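Local coordinates for pectate lyase 1 (Juniperus ashei, PDB 1PXZ), which has low pectate lyase activity, cleaving de-esterified galacturonan by calcium-dependent elimination, and is the major allergen of mountain cedar pollen, at residues 178-188 and 210-220; 235-243 and 320-331. All blocks are in the same frame, centred on the assembly; numbering follows the deposited sequence.

Interaction 1 lies within the parallel beta-helix of this polysaccharide lyase, whereas interaction 2 joins that helix to the C-terminal segment; their centres lie about 11 Å apart. Interaction 1 comes first along the chain and joins two successive coils, bringing strand 214-218 beside the first part of strand 185-195. Interaction 2 follows it: the next coil supplies strand 237-241, which neighbours 214-218, and residues 320-331 fold back to cover it. Two probable hydrogen bonds connect the contacts, Thr216 OG1 with Tyr321 OH and Val217 N with His239 O, each 2.7 Å long. Interaction 1 thus represents the coil-on-coil stacking that builds the helix, and interaction 2 the covering of its outer surface by the C-terminal region.

Interaction 1: residues 178-188 and 210-220; sequences VTLGSTGITIS and DKSMKVTVAFN
Gly181 N donates an almost straight hydrogen bond (169°) to Asp210 OD1 at 3.0 Å, meeting the carboxylate oxygen nearly along its C-O bond. The same oxygen accepts from a water that in turn takes a weak bond from Ser182 N, so a single carboxylate oxygen serves the turn between strands 174-179 and 185-195 twice. Within this turn Ser182 OG donates a hydrogen bond to Thr179 O at 2.7 Å. At the corner the Thr183 hydroxyl stands in for a backbone carbonyl: with OG1 swung opposite its own N (chi1 -170°), it accepts Lys214 N at 2.8 Å, while Gly184 N reaches Lys214 O only weakly. Regular parallel pairing then takes over, with bonds alternating from strand to strand: Thr216 N to Ile185 O, Ile187 N to Thr216 O (2.7 Å) and Ala218 N to Ile187 O.

The side chains stack in register. Thr186 and Thr216 lie alongside each other, pointing the same way, with Thr186 OG1 against Thr216 CB at 3.7 Å. Thr186 OG1 bonds Val26 O and Gly29 N, and Thr216 OG1 bonds Phe28 N as well as Tyr321. Inside the coil Ile187 CD1 meets Val215 CG1 at 4.1 Å. In this parallel beta-helix stacking, backbone polar groups pair between coils, and Ile185, Ile187, Val215 and Val217 form an apolar row with Met199 and Leu201 of strand 198-201 against it. On the outward face the threonine hydroxyls are spent on covering segments, and Ser188 OG on Asp164 and Trp162 of strand 161-164.

Interaction 2: residues 235-243 and 320-331; sequences YGLVHVANN and IYNSNEAFKVEN
An aromatic cluster of His239, Tyr321 and Phe327 joins the parallel beta-helix to the C-terminal segment that lies across its outer surface. Strand 237-241 contributes its outward residues Leu237, His239 and Ala241.

His239 is central. Its ring is carried toward the loop by a chi1 of -175°, with CG opposite the backbone N, and ND1 and Tyr321 OH share a hydrogen bond of 2.7 Å in which either may be the donor. The hydroxyl sits in the plane of the imidazole, at its edge, and the two side chains run nearly perpendicular to each other. Glu264 of the next strand, 260-264, bonds NE2 through OE1, and Thr216 bonds the tyrosine oxygen, so both ring nitrogens have partners and the imidazole's rotation is probably fixed. The neighbouring carboxylate would probably polarise the ring.

Apolar groups pack around this polar link. Ile320 CD1 comes to 3.6 Å from His239 CB, and Ile320 CG1 lies over the centre of the Tyr321 ring, with Glu325 O on the opposite face, offset toward the rim. Ala241 CB, above one face of the imidazole toward its rim, also touches Val329 CG2 at 3.9 Å; Phe327 CZ approaches His239 CE1 obliquely at 4.1 Å. Away from the strand, the loop braces itself: Asn322 OD1 accepts Asn324 N in an Asx turn, and Glu325 OE1 takes Asn322 N. At the far end of the contact, the side chains of Asn242 and Val329 run alongside in opposing senses, the valine's CG1 lying 3.7 Å from Asn242 CG.

Interaction 1: residues 178-188 and 210-220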
loop_
_atom_site.group_PDB
_atom_site.type_symbol
_atom_site.label_atom_id
_atom_site.label_comp_id
_atom_site.label_asym_id
_atom_site.label_seq_id
_atom_site.Cartn_x
_atom_site.Cartn_y
_atom_site.Cartn_z
ATOM N N VAL A 178 5.701 3.433 -4.668
ATOM C CA VAL A 178 6.206 2.172 -5.223
ATOM C C VAL A 178 6.996 2.506 -6.474
ATOM O O VAL A 178 6.445 3.116 -7.392
ATOM C CB VAL A 178 5.048 1.220 -5.523
ATOM C CG1 VAL A 178 5.531 -0.097 -6.131
ATOM C CG2 VAL A 178 4.253 0.932 -4.257
ATOM N N THR A 179 8.277 2.194 -6.532
ATOM C CA THR A 179 9.142 2.602 -7.611
ATOM C C THR A 179 10.211 1.568 -7.956
ATOM O O THR A 179 10.423 0.589 -7.248
ATOM C CB THR A 179 9.945 3.882 -7.262
ATOM O OG1 THR A 179 10.795 3.568 -6.146
ATOM C CG2 THR A 179 9.072 5.035 -6.819
ATOM N N LEU A 180 10.891 1.865 -9.062
ATOM C CA LEU A 180 12.079 1.175 -9.507
ATOM C C LEU A 180 11.922 -0.327 -9.641
ATOM O O LEU A 180 12.636 -1.075 -8.964
ATOM C CB LEU A 180 13.260 1.413 -8.533
ATOM C CG LEU A 180 14.613 0.933 -9.073
ATOM C CD1 LEU A 180 14.966 1.714 -10.335
ATOM C CD2 LEU A 180 15.728 1.057 -8.042
ATOM N N GLY A 181 11.033 -0.797 -10.509
ATOM C CA GLY A 181 11.000 -2.230 -10.739
ATOM C C GLY A 181 10.295 -3.041 -9.683
ATOM O O GLY A 181 10.412 -4.263 -9.620
ATOM N N SER A 182 9.528 -2.379 -8.816
ATOM C CA SER A 182 8.755 -3.135 -7.832
ATOM C C SER A 182 7.591 -3.832 -8.509
ATOM O O SER A 182 7.005 -3.286 -9.446
ATOM C CB SER A 182 8.215 -2.217 -6.724
ATOM O OG SER A 182 9.320 -1.606 -6.054
ATOM N N THR A 183 7.269 -5.027 -8.024
ATOM C CA THR A 183 6.133 -5.702 -8.665
ATOM C C THR A 183 5.677 -6.823 -7.757
ATOM O O THR A 183 6.355 -7.121 -6.757
ATOM C CB THR A 183 6.549 -6.159 -10.076
ATOM O OG1 THR A 183 5.386 -6.596 -10.789
ATOM C CG2 THR A 183 7.520 -7.328 -9.992
ATOM N N GLY A 184 4.530 -7.412 -8.047
ATOM C CA GLY A 184 4.000 -8.504 -7.238
ATOM C C GLY A 184 3.564 -7.955 -5.882
ATOM O O GLY A 184 3.998 -8.470 -4.863
ATOM N N ILE A 185 2.723 -6.918 -5.928
ATOM C CA ILE A 185 2.313 -6.233 -4.695
ATOM C C ILE A 185 0.814 -6.112 -4.585
ATOM O O ILE A 185 0.100 -5.817 -5.534
ATOM C CB ILE A 185 2.981 -4.844 -4.675
ATOM C CG1 ILE A 185 4.512 -5.026 -4.515
ATOM C CG2 ILE A 185 2.432 -3.902 -3.626
ATOM C CD1 ILE A 185 5.251 -3.783 -4.954
ATOM N N THR A 186 0.310 -6.347 -3.372
ATOM C CA THR A 186 -1.099 -6.111 -3.102
ATOM C C THR A 186 -1.196 -5.055 -2.009
ATOM O O THR A 186 -0.476 -5.133 -1.018
ATOM C CB THR A 186 -1.815 -7.395 -2.652
ATOM O OG1 THR A 186 -1.945 -8.262 -3.796
ATOM C CG2 THR A 186 -3.228 -7.176 -2.128
ATOM N N ILE A 187 -2.089 -4.112 -2.232
ATOM C CA ILE A 187 -2.350 -3.067 -1.230
ATOM C C ILE A 187 -3.817 -3.189 -0.895
ATOM O O ILE A 187 -4.666 -2.836 -1.727
ATOM C CB ILE A 187 -1.969 -1.716 -1.829
ATOM C CG1 ILE A 187 -0.455 -1.614 -2.108
ATOM C CG2 ILE A 187 -2.475 -0.556 -0.984
ATOM C CD1 ILE A 187 -0.095 -0.517 -3.098
ATOM N N SER A 188 -4.131 -3.690 0.293
ATOM C CA SER A 188 -5.512 -4.100 0.548
ATOM C C SER A 188 -6.018 -3.702 1.931
ATOM O O SER A 188 -5.212 -3.646 2.863
ATOM C CB SER A 188 -5.630 -5.636 0.414
ATOM O OG SER A 188 -4.700 -6.303 1.261
ATOM N N ASP A 210 9.450 0.217 -15.379
ATOM C CA ASP A 210 8.229 -0.011 -14.620
ATOM C C ASP A 210 7.142 -0.637 -15.485
ATOM O O ASP A 210 6.067 -0.950 -14.965
ATOM C CB ASP A 210 7.731 1.307 -14.017
ATOM C CG ASP A 210 8.551 1.682 -12.791
ATOM O OD1 ASP A 210 9.136 0.755 -12.178
ATOM O OD2 ASP A 210 8.580 2.895 -12.488
ATOM N N LYS A 211 7.385 -0.836 -16.785
ATOM C CA LYS A 211 6.391 -1.521 -17.613
ATOM C C LYS A 211 6.043 -2.916 -17.096
ATOM O O LYS A 211 4.942 -3.399 -17.394
ATOM C CB LYS A 211 6.843 -1.611 -19.082
ATOM C CG LYS A 211 6.630 -0.270 -19.789
ATOM C CD LYS A 211 7.026 -0.327 -21.255
ATOM C CE LYS A 211 7.653 0.981 -21.709
ATOM N NZ LYS A 211 7.120 1.417 -23.032
ATOM N N SER A 212 6.904 -3.565 -16.324
ATOM C CA SER A 212 6.622 -4.880 -15.759
ATOM C C SER A 212 5.946 -4.811 -14.393
ATOM O O SER A 212 5.657 -5.853 -13.810
ATOM C CB SER A 212 7.918 -5.701 -15.606
ATOM O OG SER A 212 8.893 -4.903 -14.945
ATOM N N MET A 213 5.713 -3.606 -13.877
ATOM C CA MET A 213 5.091 -3.530 -12.550
ATOM C C MET A 213 3.657 -4.027 -12.572
ATOM O O MET A 213 2.885 -3.602 -13.440
ATOM C CB MET A 213 5.147 -2.087 -12.061
ATOM C CG MET A 213 4.394 -1.800 -10.771
ATOM S SD MET A 213 4.506 -0.031 -10.388
ATOM C CE MET A 213 3.588 0.666 -11.767
ATOM N N LYS A 214 3.301 -4.903 -11.640
ATOM C CA LYS A 214 1.928 -5.364 -11.482
ATOM C C LYS A 214 1.482 -5.155 -10.037
ATOM O O LYS A 214 2.182 -5.666 -9.154
ATOM C CB LYS A 214 1.792 -6.834 -11.870
ATOM C CG LYS A 214 2.225 -7.090 -13.326
ATOM C CD LYS A 214 2.081 -8.592 -13.613
ATOM C CE LYS A 214 1.963 -8.858 -15.107
ATOM N NZ LYS A 214 3.148 -8.328 -15.841
ATOM N N VAL A 215 0.401 -4.413 -9.850
ATOM C CA VAL A 215 -0.050 -4.070 -8.496
ATOM C C VAL A 215 -1.557 -4.228 -8.333
ATOM O O VAL A 215 -2.293 -3.829 -9.244
ATOM C CB VAL A 215 0.302 -2.617 -8.126
ATOM C CG1 VAL A 215 -0.273 -2.291 -6.745
ATOM C CG2 VAL A 215 1.813 -2.412 -8.148
ATOM N N THR A 216 -1.995 -4.775 -7.200
ATOM C CA THR A 216 -3.420 -4.947 -6.912
ATOM C C THR A 216 -3.793 -3.952 -5.807
ATOM O O THR A 216 -3.106 -3.974 -4.783
ATOM C CB THR A 216 -3.780 -6.373 -6.454
ATOM O OG1 THR A 216 -3.459 -7.315 -7.489
ATOM C CG2 THR A 216 -5.275 -6.533 -6.188
ATOM N N VAL A 217 -4.808 -3.140 -6.079
ATOM C CA VAL A 217 -5.290 -2.211 -5.030
ATOM C C VAL A 217 -6.712 -2.618 -4.697
ATOM O O VAL A 217 -7.579 -2.332 -5.550
ATOM C CB VAL A 217 -5.210 -0.755 -5.503
ATOM C CG1 VAL A 217 -5.801 0.194 -4.452
ATOM C CG2 VAL A 217 -3.773 -0.383 -5.817
ATOM N N ALA A 218 -6.944 -3.269 -3.552
ATOM C CA ALA A 218 -8.264 -3.822 -3.281
ATOM C C ALA A 218 -8.814 -3.638 -1.868
ATOM O O ALA A 218 -8.096 -3.781 -0.882
ATOM C CB ALA A 218 -8.212 -5.321 -3.583
ATOM N N PHE A 219 -10.105 -3.377 -1.781
ATOM C CA PHE A 219 -10.861 -3.304 -0.539
ATOM C C PHE A 219 -10.368 -2.181 0.382
ATOM O O PHE A 219 -10.496 -2.279 1.613
ATOM C CB PHE A 219 -10.831 -4.637 0.213
ATOM C CG PHE A 219 -11.079 -5.854 -0.673
ATOM C CD1 PHE A 219 -12.320 -6.015 -1.257
ATOM C CD2 PHE A 219 -10.080 -6.790 -0.881
ATOM C CE1 PHE A 219 -12.560 -7.122 -2.072
ATOM C CE2 PHE A 219 -10.300 -7.881 -1.716
ATOM C CZ PHE A 219 -11.541 -8.025 -2.313
ATOM N N ASN A 220 -9.832 -1.121 -0.188
ATOM C CA ASN A 220 -9.348 0.015 0.591
ATOM C C ASN A 220 -10.453 1.054 0.759
ATOM O O ASN A 220 -11.329 1.160 -0.104
ATOM C CB ASN A 220 -8.139 0.683 -0.060
ATOM C CG ASN A 220 -6.983 -0.259 -0.315
ATOM O OD1 ASN A 220 -6.733 -0.710 -1.436
ATOM N ND2 ASN A 220 -6.246 -0.569 0.746
HETATM O O HOH W 1 7.695 0.082 -9.497
#

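Interaction 2: residues 235-243 and 320-331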
loop_
_atom_site.group_PDB
_atom_site.type_symbol
_atom_site.label_atom_id
_atom_site.label_comp_id
_atom_site.label_asym_id
_atom_site.label_seq_id
_atom_site.Cartn_x
_atom_site.Cartn_y
_atom_site.Cartn_z
ATOM N N TYR A 235 3.355 3.564 -16.534
ATOM C CA TYR A 235 3.945 2.424 -17.225
ATOM C C TYR A 235 3.360 1.060 -16.948
ATOM O O TYR A 235 3.117 0.271 -17.875
ATOM C CB TYR A 235 5.446 2.340 -16.832
ATOM C CG TYR A 235 6.227 3.407 -17.569
ATOM C CD1 TYR A 235 6.196 3.382 -18.959
ATOM C CD2 TYR A 235 6.947 4.401 -16.934
ATOM C CE1 TYR A 235 6.876 4.323 -19.702
ATOM C CE2 TYR A 235 7.638 5.355 -17.678
ATOM C CZ TYR A 235 7.595 5.305 -19.057
ATOM O OH TYR A 235 8.264 6.224 -19.835
ATOM N N GLY A 236 3.138 0.636 -15.703
ATOM C CA GLY A 236 2.760 -0.762 -15.512
ATOM C C GLY A 236 1.276 -1.034 -15.493
ATOM O O GLY A 236 0.464 -0.384 -16.149
ATOM N N LEU A 237 0.868 -2.017 -14.702
ATOM C CA LEU A 237 -0.514 -2.479 -14.654
ATOM C C LEU A 237 -1.058 -2.381 -13.244
ATOM O O LEU A 237 -0.397 -2.891 -12.327
ATOM C CB LEU A 237 -0.538 -3.951 -15.091
ATOM C CG LEU A 237 -1.774 -4.814 -14.907
ATOM C CD1 LEU A 237 -2.939 -4.255 -15.703
ATOM C CD2 LEU A 237 -1.482 -6.246 -15.346
ATOM N N VAL A 238 -2.220 -1.752 -13.077
ATOM C CA VAL A 238 -2.800 -1.720 -11.736
ATOM C C VAL A 238 -4.253 -2.186 -11.793
ATOM O O VAL A 238 -5.021 -1.610 -12.564
ATOM C CB VAL A 238 -2.793 -0.322 -11.091
ATOM C CG1 VAL A 238 -3.156 -0.478 -9.611
ATOM C CG2 VAL A 238 -1.466 0.379 -11.251
ATOM N N HIS A 239 -4.594 -3.173 -10.990
ATOM C CA HIS A 239 -5.970 -3.618 -10.824
ATOM C C HIS A 239 -6.579 -2.931 -9.599
ATOM O O HIS A 239 -6.134 -3.181 -8.477
ATOM C CB HIS A 239 -6.032 -5.142 -10.709
ATOM C CG HIS A 239 -7.404 -5.721 -10.650
ATOM N ND1 HIS A 239 -7.733 -6.830 -9.917
ATOM C CD2 HIS A 239 -8.546 -5.289 -11.268
ATOM C CE1 HIS A 239 -9.025 -7.092 -10.060
ATOM N NE2 HIS A 239 -9.542 -6.174 -10.881
ATOM N N VAL A 240 -7.555 -2.072 -9.815
ATOM C CA VAL A 240 -8.188 -1.314 -8.721
ATOM C C VAL A 240 -9.567 -1.889 -8.458
ATOM O O VAL A 240 -10.485 -1.609 -9.233
ATOM C CB VAL A 240 -8.262 0.182 -9.056
ATOM C CG1 VAL A 240 -8.827 0.996 -7.886
ATOM C CG2 VAL A 240 -6.888 0.749 -9.404
ATOM N N ALA A 241 -9.729 -2.700 -7.399
ATOM C CA ALA A 241 -10.944 -3.489 -7.255
ATOM C C ALA A 241 -11.663 -3.374 -5.919
ATOM O O ALA A 241 -11.018 -3.539 -4.877
ATOM C CB ALA A 241 -10.568 -4.971 -7.444
ATOM N N ASN A 242 -12.967 -3.141 -5.897
ATOM C CA ASN A 242 -13.787 -3.126 -4.691
ATOM C C ASN A 242 -13.217 -2.207 -3.601
ATOM O O ASN A 242 -13.174 -2.555 -2.417
ATOM C CB ASN A 242 -13.952 -4.540 -4.160
ATOM C CG ASN A 242 -15.060 -5.273 -4.898
ATOM O OD1 ASN A 242 -15.929 -4.706 -5.572
ATOM N ND2 ASN A 242 -15.016 -6.575 -4.738
ATOM N N ASN A 243 -12.804 -1.013 -4.038
ATOM C CA ASN A 243 -12.439 0.027 -3.075
ATOM C C ASN A 243 -13.579 1.030 -2.914
ATOM O O ASN A 243 -14.398 1.143 -3.821
ATOM C CB ASN A 243 -11.203 0.781 -3.547
ATOM C CG ASN A 243 -10.046 -0.102 -3.970
ATOM O OD1 ASN A 243 -9.836 -0.441 -5.140
ATOM N ND2 ASN A 243 -9.260 -0.459 -2.962
ATOM N N ILE A 320 -6.007 -11.315 -15.807
ATOM C CA ILE A 320 -4.649 -10.920 -15.442
ATOM C C ILE A 320 -4.009 -11.799 -14.379
ATOM O O ILE A 320 -2.788 -11.692 -14.236
ATOM C CB ILE A 320 -4.672 -9.444 -14.956
ATOM C CG1 ILE A 320 -5.586 -9.160 -13.770
ATOM C CG2 ILE A 320 -5.051 -8.527 -16.127
ATOM C CD1 ILE A 320 -5.446 -7.775 -13.152
ATOM N N TYR A 321 -4.789 -12.594 -13.658
ATOM C CA TYR A 321 -4.368 -13.380 -12.511
ATOM C C TYR A 321 -4.268 -14.879 -12.796
ATOM O O TYR A 321 -5.123 -15.393 -13.515
ATOM C CB TYR A 321 -5.386 -13.246 -11.378
ATOM C CG TYR A 321 -5.451 -11.878 -10.734
ATOM C CD1 TYR A 321 -4.281 -11.194 -10.415
ATOM C CD2 TYR A 321 -6.673 -11.282 -10.453
ATOM C CE1 TYR A 321 -4.327 -9.933 -9.824
ATOM C CE2 TYR A 321 -6.725 -10.026 -9.862
ATOM C CZ TYR A 321 -5.553 -9.363 -9.551
ATOM O OH TYR A 321 -5.589 -8.102 -8.960
ATOM N N ASN A 322 -3.314 -15.580 -12.217
ATOM C CA ASN A 322 -3.283 -17.042 -12.234
ATOM C C ASN A 322 -4.107 -17.589 -11.082
ATOM O O ASN A 322 -4.725 -16.869 -10.299
ATOM C CB ASN A 322 -1.843 -17.557 -12.193
ATOM C CG ASN A 322 -1.110 -17.312 -10.897
ATOM O OD1 ASN A 322 -1.649 -17.402 -9.801
ATOM N ND2 ASN A 322 0.179 -16.983 -10.960
ATOM N N SER A 323 -4.123 -18.912 -10.900
ATOM C CA SER A 323 -4.997 -19.509 -9.912
ATOM C C SER A 323 -4.574 -19.149 -8.485
ATOM O O SER A 323 -5.397 -19.212 -7.572
ATOM C CB SER A 323 -5.005 -21.048 -10.030
ATOM O OG SER A 323 -5.609 -21.496 -11.224
ATOM N N ASN A 324 -3.298 -18.807 -8.322
ATOM C CA ASN A 324 -2.861 -18.470 -6.955
ATOM C C ASN A 324 -3.211 -17.030 -6.589
ATOM O O ASN A 324 -3.113 -16.667 -5.411
ATOM C CB ASN A 324 -1.360 -18.695 -6.805
ATOM C CG ASN A 324 -0.947 -20.166 -6.902
ATOM O OD1 ASN A 324 -0.012 -20.427 -7.644
ATOM N ND2 ASN A 324 -1.620 -21.023 -6.161
ATOM N N GLU A 325 -3.624 -16.217 -7.553
ATOM C CA GLU A 325 -3.842 -14.784 -7.393
ATOM C C GLU A 325 -5.307 -14.365 -7.483
ATOM O O GLU A 325 -5.681 -13.356 -6.877
ATOM C CB GLU A 325 -3.076 -13.988 -8.462
ATOM C CG GLU A 325 -1.564 -14.089 -8.430
ATOM C CD GLU A 325 -0.884 -13.738 -9.729
ATOM O OE1 GLU A 325 -1.475 -13.782 -10.841
ATOM O OE2 GLU A 325 0.324 -13.400 -9.664
ATOM N N ALA A 326 -6.110 -15.091 -8.255
ATOM C CA ALA A 326 -7.449 -14.674 -8.632
ATOM C C ALA A 326 -8.354 -14.542 -7.425
ATOM O O ALA A 326 -8.227 -15.307 -6.468
ATOM C CB ALA A 326 -8.069 -15.693 -9.607
ATOM N N PHE A 327 -9.290 -13.589 -7.469
ATOM C CA PHE A 327 -10.285 -13.510 -6.421
ATOM C C PHE A 327 -11.552 -12.840 -6.949
ATOM O O PHE A 327 -11.508 -12.134 -7.957
ATOM C CB PHE A 327 -9.740 -12.695 -5.250
ATOM C CG PHE A 327 -9.408 -11.256 -5.618
ATOM C CD1 PHE A 327 -8.235 -10.954 -6.282
ATOM C CD2 PHE A 327 -10.284 -10.240 -5.288
ATOM C CE1 PHE A 327 -7.914 -9.643 -6.606
ATOM C CE2 PHE A 327 -9.973 -8.919 -5.593
ATOM C CZ PHE A 327 -8.782 -8.630 -6.238
ATOM N N LYS A 328 -12.652 -13.051 -6.259
ATOM C CA LYS A 328 -13.916 -12.502 -6.752
ATOM C C LYS A 328 -14.048 -11.009 -6.506
ATOM O O LYS A 328 -13.809 -10.534 -5.401
ATOM C CB LYS A 328 -15.084 -13.207 -6.044
ATOM C CG LYS A 328 -16.431 -12.884 -6.683
ATOM C CD LYS A 328 -17.536 -13.738 -6.079
ATOM C CE LYS A 328 -17.440 -15.194 -6.508
ATOM N NZ LYS A 328 -17.418 -16.131 -5.348
ATOM N N VAL A 329 -14.453 -10.269 -7.524
ATOM C CA VAL A 329 -14.770 -8.856 -7.389
ATOM C C VAL A 329 -16.278 -8.690 -7.526
ATOM O O VAL A 329 -16.865 -9.142 -8.525
ATOM C CB VAL A 329 -14.007 -8.032 -8.433
ATOM C CG1 VAL A 329 -14.276 -6.542 -8.257
ATOM C CG2 VAL A 329 -12.502 -8.293 -8.345
ATOM N N GLU A 330 -16.917 -8.082 -6.528
ATOM C CA GLU A 330 -18.352 -7.807 -6.592
ATOM C C GLU A 330 -18.643 -6.497 -7.300
ATOM O O GLU A 330 -17.728 -5.714 -7.564
ATOM C CB GLU A 330 -18.927 -7.698 -5.173
ATOM C CG GLU A 330 -18.453 -8.848 -4.298
ATOM C CD GLU A 330 -19.179 -10.130 -4.629
ATOM O OE1 GLU A 330 -20.273 -10.013 -5.226
ATOM O OE2 GLU A 330 -18.660 -11.219 -4.307
ATOM N N ASN A 331 -19.922 -6.269 -7.592
ATOM C CA ASN A 331 -20.379 -5.000 -8.114
ATOM C C ASN A 331 -20.061 -3.835 -7.175
ATOM O O ASN A 331 -20.021 -4.042 -5.963
ATOM C CB ASN A 331 -21.904 -5.044 -8.277
ATOM C CG ASN A 331 -22.357 -3.768 -8.971
ATOM O OD1 ASN A 331 -22.537 -2.728 -8.334
ATOM N ND2 ASN A 331 -22.516 -3.879 -10.285
#